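Long-range contacts in adenine phosphoribosyltransferase (Leishmania donovani, PDB 1QB7), which probably catalyses the transfer of a phosphoribosyl group from 5-phospho-alpha-D-ribose 1-diphosphate to adenine, giving AMP and diphosphate in purine salvage: residues H74-D79 against P96-R101; S139-I144 against S164-V169. All coordinates share one frame; numbering follows the deposited sequence. Where two conformers were deposited one is given.

In the fold
Contacts 1 and 2 belong to one mixed sheet, the strands each pairs running parallel. Their centres are about 10 Å apart, and they meet where strands 74-78 and 140-145 lie side by side: L76 N is 2.7 Å from V142 O and I144 N is 2.9 Å from L76 O, both probable hydrogen bonds. Contact 1, the more buried, joins strand 74-78 to its neighbour 97-100, outermost within the chain, close to the magnesium ion and the second subunit. It adds aromatic, sulfur and ionic contacts to its backbone bonds. Contact 2 pairs two inner strands, 140-145 and 167-173, at an end farther from the chain's centre and partly buried, relying on backbone bonds and aliphatic packing.

Contact 1 (H74-D79 against P96-R101); sequences HILGFD and PFVLMR
H74 rests its imidazole CD2 against P96 CB, 3.8 Å away, with V98 CG2 close by. At I75 the parallel backbone bonds start: its N donates to P96 O and its O accepts from V98 N. I75 CG2 lies in the plane of the F97 ring at its edge, CG2 to CD1 3.7 Å. On the other face, L76 leans toward the other strand with CG anti to the backbone N (chi1 175°), and its CD1 lies 3.7 Å from V98 CG1 and near M100 CB. G77 bonds V98 O and M100 N through its backbone. Having no side chain, it leaves room for the F97 ring beside its backbone, CE1 3.4 Å from G77 N and CZ 3.6 Å from G77 CA. F78 shares its face with L76 and runs alongside M100, whose chain bends at chi3 (83°) and sets CE over the ring, 3.6 Å from the centroid; SD lies obliquely, completing a Met-aromatic contact. Both side chains touch T153, and F78 also D145, the magnesium ligands. D79 N closes the backbone series on M100 O. Its OD2 takes both NE (2.7 Å) and NH2 (3.0 Å) of R101 in a side-on salt bridge; the oxygen sits at the guanidinium edge, near its plane, and both nitrogens reach it from one face of the carboxylate, the planes 68° apart. NH2 also bonds a citrate, probably from the crystallisation liquor. With helix 86-93 between them, these strands form a beta-alpha-beta unit of the phosphoribosyltransferase fold, ending beside its metal site.

Contact 2 (S139-I144 against S164-V169); sequences SRVVLI and SDAVVV
A166 pushes its single methyl carbon against the residue just before the opposing strand, CB lying 3.3 Å from S139 O and 3.8 Å from S139 CB. The same S139 O accepts a nearly straight bond from V167 N, so the one oxygen takes both a backbone bond and the methyl contact. On the next rung V167 and R140 run side by side in the same direction, V167 CG2 touching R140 CG at 3.8 Å. Only the aliphatic root of the arginine is used here, for the chain bends at chi3 and its NE bonds A71 O. V141 N donates to V167 O, and V141 O receives V169 N at 2.7 Å from above the carbonyl plane. V169 is the residue most covered by the other segment: its CG2, anti to the carbonyl carbon, rests on R140 C, 3.6 Å away, and on R140 CB, while its CB sits 3.8 Å from V142 CG2, the two valines crossing at a slant. On the face opposite R140 and V167, V168 turns towards helix 152-163, touching L158 and V161. V169 has helix-like backbone angles, and L143 bonds E170 and V172 next, consistent with a bulge in the pairing. No charged group bridges these segments: backbone bonds set the register, and branched aliphatic packing implies a plain structural joint between neighbouring parallel strands.

Contact 1 (H74-D79 against P96-R101)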
ATOM      1  N   HIS A  74      -7.415  -6.811  14.549  1.00 16.10           N
ATOM      2  CA  HIS A  74      -7.308  -6.148  13.245  1.00 16.66           C
ATOM      3  C   HIS A  74      -6.075  -5.248  13.144  1.00 15.31           C
ATOM      4  O   HIS A  74      -5.592  -4.716  14.147  1.00 15.04           O
ATOM      5  CB  HIS A  74      -8.514  -5.207  13.012  1.00 16.20           C
ATOM      6  CG  HIS A  74      -9.855  -5.881  12.989  1.00 17.77           C
ATOM      7  ND1 HIS A  74     -10.532  -6.238  14.135  1.00 19.15           N
ATOM      8  CD2 HIS A  74     -10.675  -6.193  11.957  1.00 17.10           C
ATOM      9  CE1 HIS A  74     -11.708  -6.742  13.809  1.00 17.92           C
ATOM     10  NE2 HIS A  74     -11.819  -6.726  12.494  1.00 15.93           N
ATOM     11  N   ILE A  75      -5.600  -5.058  11.916  1.00 15.48           N
ATOM     12  CA  ILE A  75      -4.487  -4.146  11.628  1.00 15.19           C
ATOM     13  C   ILE A  75      -5.131  -3.106  10.691  1.00 14.82           C
ATOM     14  O   ILE A  75      -5.799  -3.473   9.723  1.00 13.45           O
ATOM     15  CB  ILE A  75      -3.325  -4.815  10.847  1.00 14.60           C
ATOM     16  CG1 ILE A  75      -2.735  -6.014  11.610  1.00 16.17           C
ATOM     17  CG2 ILE A  75      -2.258  -3.773  10.525  1.00 13.41           C
ATOM     18  CD1 ILE A  75      -1.959  -5.675  12.844  1.00 17.08           C
ATOM     19  N   LEU A  76      -5.000  -1.825  11.019  1.00 14.38           N
ATOM     20  CA  LEU A  76      -5.564  -0.760  10.189  1.00 14.55           C
ATOM     21  C   LEU A  76      -4.413   0.095   9.667  1.00 14.03           C
ATOM     22  O   LEU A  76      -3.753   0.795  10.435  1.00 16.11           O
ATOM     23  CB  LEU A  76      -6.556   0.093  10.991  1.00 14.81           C
ATOM     24  CG  LEU A  76      -7.173   1.337  10.322  1.00 15.92           C
ATOM     25  CD1 LEU A  76      -8.008   0.963   9.108  1.00 15.65           C
ATOM     26  CD2 LEU A  76      -8.035   2.091  11.311  1.00 16.31           C
ATOM     27  N   GLY A  77      -4.165   0.011   8.364  1.00 13.95           N
ATOM     28  CA  GLY A  77      -3.075   0.756   7.757  1.00 12.25           C
ATOM     29  C   GLY A  77      -3.527   1.989   7.004  1.00 13.97           C
ATOM     30  O   GLY A  77      -4.594   1.993   6.376  1.00 13.63           O
ATOM     31  N   PHE A  78      -2.692   3.027   7.045  1.00 13.28           N
ATOM     32  CA  PHE A  78      -2.987   4.300   6.389  1.00 13.25           C
ATOM     33  C   PHE A  78      -2.538   4.320   4.925  1.00 14.40           C
ATOM     34  O   PHE A  78      -1.445   3.867   4.592  1.00 13.76           O
ATOM     35  CB  PHE A  78      -2.309   5.458   7.138  1.00 14.58           C
ATOM     36  CG  PHE A  78      -2.705   5.580   8.594  1.00 13.44           C
ATOM     37  CD1 PHE A  78      -3.619   4.707   9.175  1.00 14.43           C
ATOM     38  CD2 PHE A  78      -2.133   6.569   9.390  1.00 13.83           C
ATOM     39  CE1 PHE A  78      -3.956   4.817  10.528  1.00 14.63           C
ATOM     40  CE2 PHE A  78      -2.459   6.688  10.739  1.00 13.28           C
ATOM     41  CZ  PHE A  78      -3.372   5.810  11.309  1.00 14.27           C
ATOM     42  N   ASP A  79      -3.389   4.878   4.066  1.00 14.75           N
ATOM     43  CA  ASP A  79      -3.124   4.988   2.628  1.00 14.83           C
ATOM     44  C   ASP A  79      -2.031   6.044   2.408  1.00 14.85           C
ATOM     45  O   ASP A  79      -2.184   7.175   2.860  1.00 16.25           O
ATOM     46  CB  ASP A  79      -4.426   5.409   1.934  1.00 14.83           C
ATOM     47  CG  ASP A  79      -4.338   5.403   0.412  1.00 16.61           C
ATOM     48  OD1 ASP A  79      -3.278   5.106  -0.165  1.00 17.89           O
ATOM     49  OD2 ASP A  79      -5.368   5.687  -0.222  1.00 15.76           O
ATOM     50  N   PRO A  96      -7.604  -9.731   9.945  1.00 15.03           N
ATOM     51  CA  PRO A  96      -7.927  -8.809   8.850  1.00 15.06           C
ATOM     52  C   PRO A  96      -7.043  -7.565   8.756  1.00 15.80           C
ATOM     53  O   PRO A  96      -6.543  -7.066   9.770  1.00 17.00           O
ATOM     54  CB  PRO A  96      -9.366  -8.380   9.181  1.00 12.93           C
ATOM     55  CG  PRO A  96      -9.903  -9.514   9.962  1.00 13.04           C
ATOM     56  CD  PRO A  96      -8.751  -9.866  10.857  1.00 13.75           C
ATOM     57  N   PHE A  97      -6.811  -7.102   7.530  1.00 14.19           N
ATOM     58  CA  PHE A  97      -6.080  -5.864   7.327  1.00 13.51           C
ATOM     59  C   PHE A  97      -7.115  -4.914   6.741  1.00 13.15           C
ATOM     60  O   PHE A  97      -7.669  -5.173   5.669  1.00 13.03           O
ATOM     61  CB  PHE A  97      -4.892  -5.986   6.364  1.00 13.31           C
ATOM     62  CG  PHE A  97      -4.234  -4.654   6.068  1.00 11.90           C
ATOM     63  CD1 PHE A  97      -3.416  -4.042   7.013  1.00 12.43           C
ATOM     64  CD2 PHE A  97      -4.506  -3.974   4.883  1.00 12.35           C
ATOM     65  CE1 PHE A  97      -2.882  -2.774   6.786  1.00 13.08           C
ATOM     66  CE2 PHE A  97      -3.977  -2.708   4.647  1.00 11.93           C
ATOM     67  CZ  PHE A  97      -3.166  -2.108   5.602  1.00 13.19           C
ATOM     68  N   VAL A  98      -7.412  -3.854   7.486  1.00 13.78           N
ATOM     69  CA  VAL A  98      -8.383  -2.847   7.071  1.00 13.47           C
ATOM     70  C   VAL A  98      -7.654  -1.613   6.513  1.00 13.15           C
ATOM     71  O   VAL A  98      -6.571  -1.250   6.979  1.00 13.15           O
ATOM     72  CB  VAL A  98      -9.318  -2.462   8.252  1.00 13.73           C
ATOM     73  CG1 VAL A  98     -10.392  -1.483   7.792  1.00 13.50           C
ATOM     74  CG2 VAL A  98      -9.964  -3.718   8.842  1.00 12.50           C
ATOM     75  N   LEU A  99      -8.254  -0.982   5.506  1.00 12.46           N
ATOM     76  CA  LEU A  99      -7.663   0.182   4.852  1.00 13.51           C
ATOM     77  C   LEU A  99      -8.302   1.511   5.230  1.00 12.21           C
ATOM     78  O   LEU A  99      -9.521   1.661   5.161  1.00 13.62           O
ATOM     79  CB  LEU A  99      -7.782   0.042   3.329  1.00 14.45           C
ATOM     80  CG  LEU A  99      -7.052  -1.034   2.528  1.00 16.54           C
ATOM     81  CD1 LEU A  99      -7.482  -2.431   2.925  1.00 16.84           C
ATOM     82  CD2 LEU A  99      -7.350  -0.800   1.063  1.00 17.67           C
ATOM     83  N   MET A 100      -7.484   2.473   5.639  1.00 12.08           N
ATOM     84  CA  MET A 100      -8.011   3.799   5.929  1.00 13.18           C
ATOM     85  C   MET A 100      -7.629   4.650   4.719  1.00 11.93           C
ATOM     86  O   MET A 100      -6.448   4.852   4.433  1.00 13.31           O
ATOM     87  CB  MET A 100      -7.433   4.395   7.212  1.00 13.90           C
ATOM     88  CG  MET A 100      -8.069   5.734   7.558  1.00 14.65           C
ATOM     89  SD  MET A 100      -7.516   6.442   9.111  1.00 16.14           S
ATOM     90  CE  MET A 100      -6.009   7.244   8.596  1.00 14.97           C
ATOM     91  N   ARG A 101      -8.636   5.095   3.977  1.00 12.66           N
ATOM     92  CA  ARG A 101      -8.404   5.892   2.779  1.00 14.17           C
ATOM     93  C   ARG A 101      -9.395   7.043   2.683  1.00 15.27           C
ATOM     94  O   ARG A 101     -10.364   7.103   3.441  1.00 15.85           O
ATOM     95  CB  ARG A 101      -8.572   5.022   1.527  1.00 14.48           C
ATOM     96  CG  ARG A 101      -8.040   3.592   1.630  1.00 15.02           C
ATOM     97  CD  ARG A 101      -8.036   2.919   0.266  1.00 13.47           C
ATOM     98  NE  ARG A 101      -7.108   3.602  -0.624  1.00 15.11           N
ATOM     99  CZ  ARG A 101      -6.843   3.244  -1.875  1.00 16.15           C
ATOM    100  NH1 ARG A 101      -7.447   2.200  -2.423  1.00 16.73           N
ATOM    101  NH2 ARG A 101      -5.975   3.950  -2.583  1.00 15.27           N
TER

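Contact 2 (S139-I144 against S164-V169)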
ATOM      1  N   SER A 139     -13.483  -5.139  18.855  1.00 23.76           N
ATOM      2  CA  SER A 139     -12.238  -5.262  18.092  1.00 21.34           C
ATOM      3  C   SER A 139     -11.099  -4.502  18.759  1.00 20.18           C
ATOM      4  O   SER A 139     -11.307  -3.457  19.372  1.00 20.93           O
ATOM      5  CB  SER A 139     -12.406  -4.723  16.671  1.00 19.98           C
ATOM      6  OG  SER A 139     -13.417  -5.406  15.954  1.00 22.00           O
ATOM      7  N   ARG A 140      -9.900  -5.062  18.662  1.00 20.03           N
ATOM      8  CA  ARG A 140      -8.700  -4.451  19.217  1.00 19.23           C
ATOM      9  C   ARG A 140      -7.824  -4.212  17.995  1.00 17.89           C
ATOM     10  O   ARG A 140      -7.246  -5.139  17.425  1.00 17.80           O
ATOM     11  CB  ARG A 140      -8.064  -5.387  20.242  1.00 21.95           C
ATOM     12  CG  ARG A 140      -8.958  -5.610  21.465  1.00 25.24           C
ATOM     13  CD  ARG A 140      -8.358  -6.593  22.463  1.00 28.71           C
ATOM     14  NE  ARG A 140      -8.208  -7.935  21.899  1.00 32.97           N
ATOM     15  CZ  ARG A 140      -9.184  -8.840  21.809  1.00 34.47           C
ATOM     16  NH1 ARG A 140     -10.405  -8.560  22.249  1.00 35.39           N
ATOM     17  NH2 ARG A 140      -8.935 -10.033  21.280  1.00 31.58           N
ATOM     18  N   VAL A 141      -7.758  -2.946  17.599  1.00 17.11           N
ATOM     19  CA  VAL A 141      -7.065  -2.523  16.393  1.00 16.11           C
ATOM     20  C   VAL A 141      -5.685  -1.909  16.529  1.00 16.87           C
ATOM     21  O   VAL A 141      -5.472  -0.990  17.317  1.00 18.48           O
ATOM     22  CB  VAL A 141      -7.945  -1.494  15.633  1.00 16.74           C
ATOM     23  CG1 VAL A 141      -7.396  -1.232  14.238  1.00 14.42           C
ATOM     24  CG2 VAL A 141      -9.393  -1.968  15.585  1.00 15.08           C
ATOM     25  N   VAL A 142      -4.761  -2.408  15.716  1.00 16.84           N
ATOM     26  CA  VAL A 142      -3.409  -1.879  15.666  1.00 15.32           C
ATOM     27  C   VAL A 142      -3.367  -0.946  14.455  1.00 16.77           C
ATOM     28  O   VAL A 142      -3.708  -1.346  13.334  1.00 16.80           O
ATOM     29  CB  VAL A 142      -2.359  -2.991  15.479  1.00 15.18           C
ATOM     30  CG1 VAL A 142      -0.976  -2.386  15.235  1.00 17.15           C
ATOM     31  CG2 VAL A 142      -2.332  -3.887  16.708  1.00 15.12           C
ATOM     32  N   LEU A 143      -3.044   0.321  14.709  1.00 14.60           N
ATOM     33  CA  LEU A 143      -2.934   1.342  13.664  1.00 15.29           C
ATOM     34  C   LEU A 143      -1.492   1.400  13.153  1.00 14.97           C
ATOM     35  O   LEU A 143      -0.557   1.404  13.946  1.00 15.78           O
ATOM     36  CB  LEU A 143      -3.364   2.704  14.213  1.00 16.51           C
ATOM     37  CG  LEU A 143      -4.853   2.983  14.399  0.50 18.23           C
ATOM     38  CD1 LEU A 143      -5.496   1.988  15.342  0.50 19.75           C
ATOM     39  CD2 LEU A 143      -5.010   4.398  14.914  0.50 19.27           C
ATOM     40  N   ILE A 144      -1.309   1.425  11.834  1.00 14.10           N
ATOM     41  CA  ILE A 144       0.042   1.458  11.276  1.00 12.41           C
ATOM     42  C   ILE A 144       0.239   2.398  10.073  1.00 13.17           C
ATOM     43  O   ILE A 144      -0.643   2.561   9.235  1.00 13.94           O
ATOM     44  CB  ILE A 144       0.534   0.005  10.929  1.00 11.87           C
ATOM     45  CG1 ILE A 144       2.027  -0.008  10.584  1.00 12.57           C
ATOM     46  CG2 ILE A 144      -0.282  -0.579   9.782  1.00 12.28           C
ATOM     47  CD1 ILE A 144       2.646  -1.403  10.566  1.00 12.53           C
ATOM     48  N   SER A 164     -16.398   3.048  15.785  1.00 21.77           N
ATOM     49  CA  SER A 164     -16.734   1.663  15.464  1.00 20.64           C
ATOM     50  C   SER A 164     -17.007   0.841  16.720  1.00 21.07           C
ATOM     51  O   SER A 164     -17.279  -0.360  16.640  1.00 21.63           O
ATOM     52  CB  SER A 164     -15.595   1.022  14.682  1.00 18.98           C
ATOM     53  OG  SER A 164     -15.466   1.627  13.417  1.00 21.08           O
ATOM     54  N   ASP A 165     -16.924   1.498  17.876  1.00 21.87           N
ATOM     55  CA  ASP A 165     -17.150   0.860  19.171  1.00 23.69           C
ATOM     56  C   ASP A 165     -16.036  -0.158  19.455  1.00 22.91           C
ATOM     57  O   ASP A 165     -16.259  -1.188  20.092  1.00 23.29           O
ATOM     58  CB  ASP A 165     -18.537   0.190  19.199  1.00 26.38           C
ATOM     59  CG  ASP A 165     -19.116   0.068  20.606  1.00 28.60           C
ATOM     60  OD1 ASP A 165     -18.443   0.457  21.584  1.00 30.26           O
ATOM     61  OD2 ASP A 165     -20.266  -0.411  20.730  1.00 32.96           O
ATOM     62  N   ALA A 166     -14.834   0.151  18.976  1.00 21.91           N
ATOM     63  CA  ALA A 166     -13.665  -0.710  19.157  1.00 20.78           C
ATOM     64  C   ALA A 166     -12.588   0.052  19.925  1.00 19.70           C
ATOM     65  O   ALA A 166     -12.741   1.239  20.207  1.00 20.78           O
ATOM     66  CB  ALA A 166     -13.124  -1.149  17.795  1.00 16.68           C
ATOM     67  N   VAL A 167     -11.503  -0.635  20.272  1.00 21.44           N
ATOM     68  CA  VAL A 167     -10.404   0.007  20.990  1.00 21.58           C
ATOM     69  C   VAL A 167      -9.103  -0.069  20.199  1.00 20.97           C
ATOM     70  O   VAL A 167      -8.869  -1.009  19.431  1.00 19.37           O
ATOM     71  CB  VAL A 167     -10.180  -0.591  22.423  1.00 23.07           C
ATOM     72  CG1 VAL A 167     -11.395  -0.341  23.306  1.00 23.56           C
ATOM     73  CG2 VAL A 167      -9.883  -2.073  22.349  1.00 23.34           C
ATOM     74  N   VAL A 168      -8.289   0.968  20.358  1.00 20.52           N
ATOM     75  CA  VAL A 168      -6.987   1.057  19.705  1.00 20.96           C
ATOM     76  C   VAL A 168      -5.948   0.365  20.590  1.00 21.32           C
ATOM     77  O   VAL A 168      -5.846   0.662  21.785  1.00 21.30           O
ATOM     78  CB  VAL A 168      -6.574   2.538  19.494  1.00 18.97           C
ATOM     79  CG1 VAL A 168      -5.116   2.645  19.050  1.00 18.59           C
ATOM     80  CG2 VAL A 168      -7.493   3.193  18.473  1.00 20.49           C
ATOM     81  N   VAL A 169      -5.223  -0.592  20.015  1.00 19.46           N
ATOM     82  CA  VAL A 169      -4.178  -1.305  20.740  1.00 18.29           C
ATOM     83  C   VAL A 169      -3.014  -0.336  20.887  1.00 18.54           C
ATOM     84  O   VAL A 169      -2.540  -0.074  21.996  1.00 19.14           O
ATOM     85  CB  VAL A 169      -3.710  -2.566  19.972  1.00 17.45           C
ATOM     86  CG1 VAL A 169      -2.489  -3.186  20.638  1.00 14.20           C
ATOM     87  CG2 VAL A 169      -4.839  -3.580  19.914  1.00 18.98           C
TER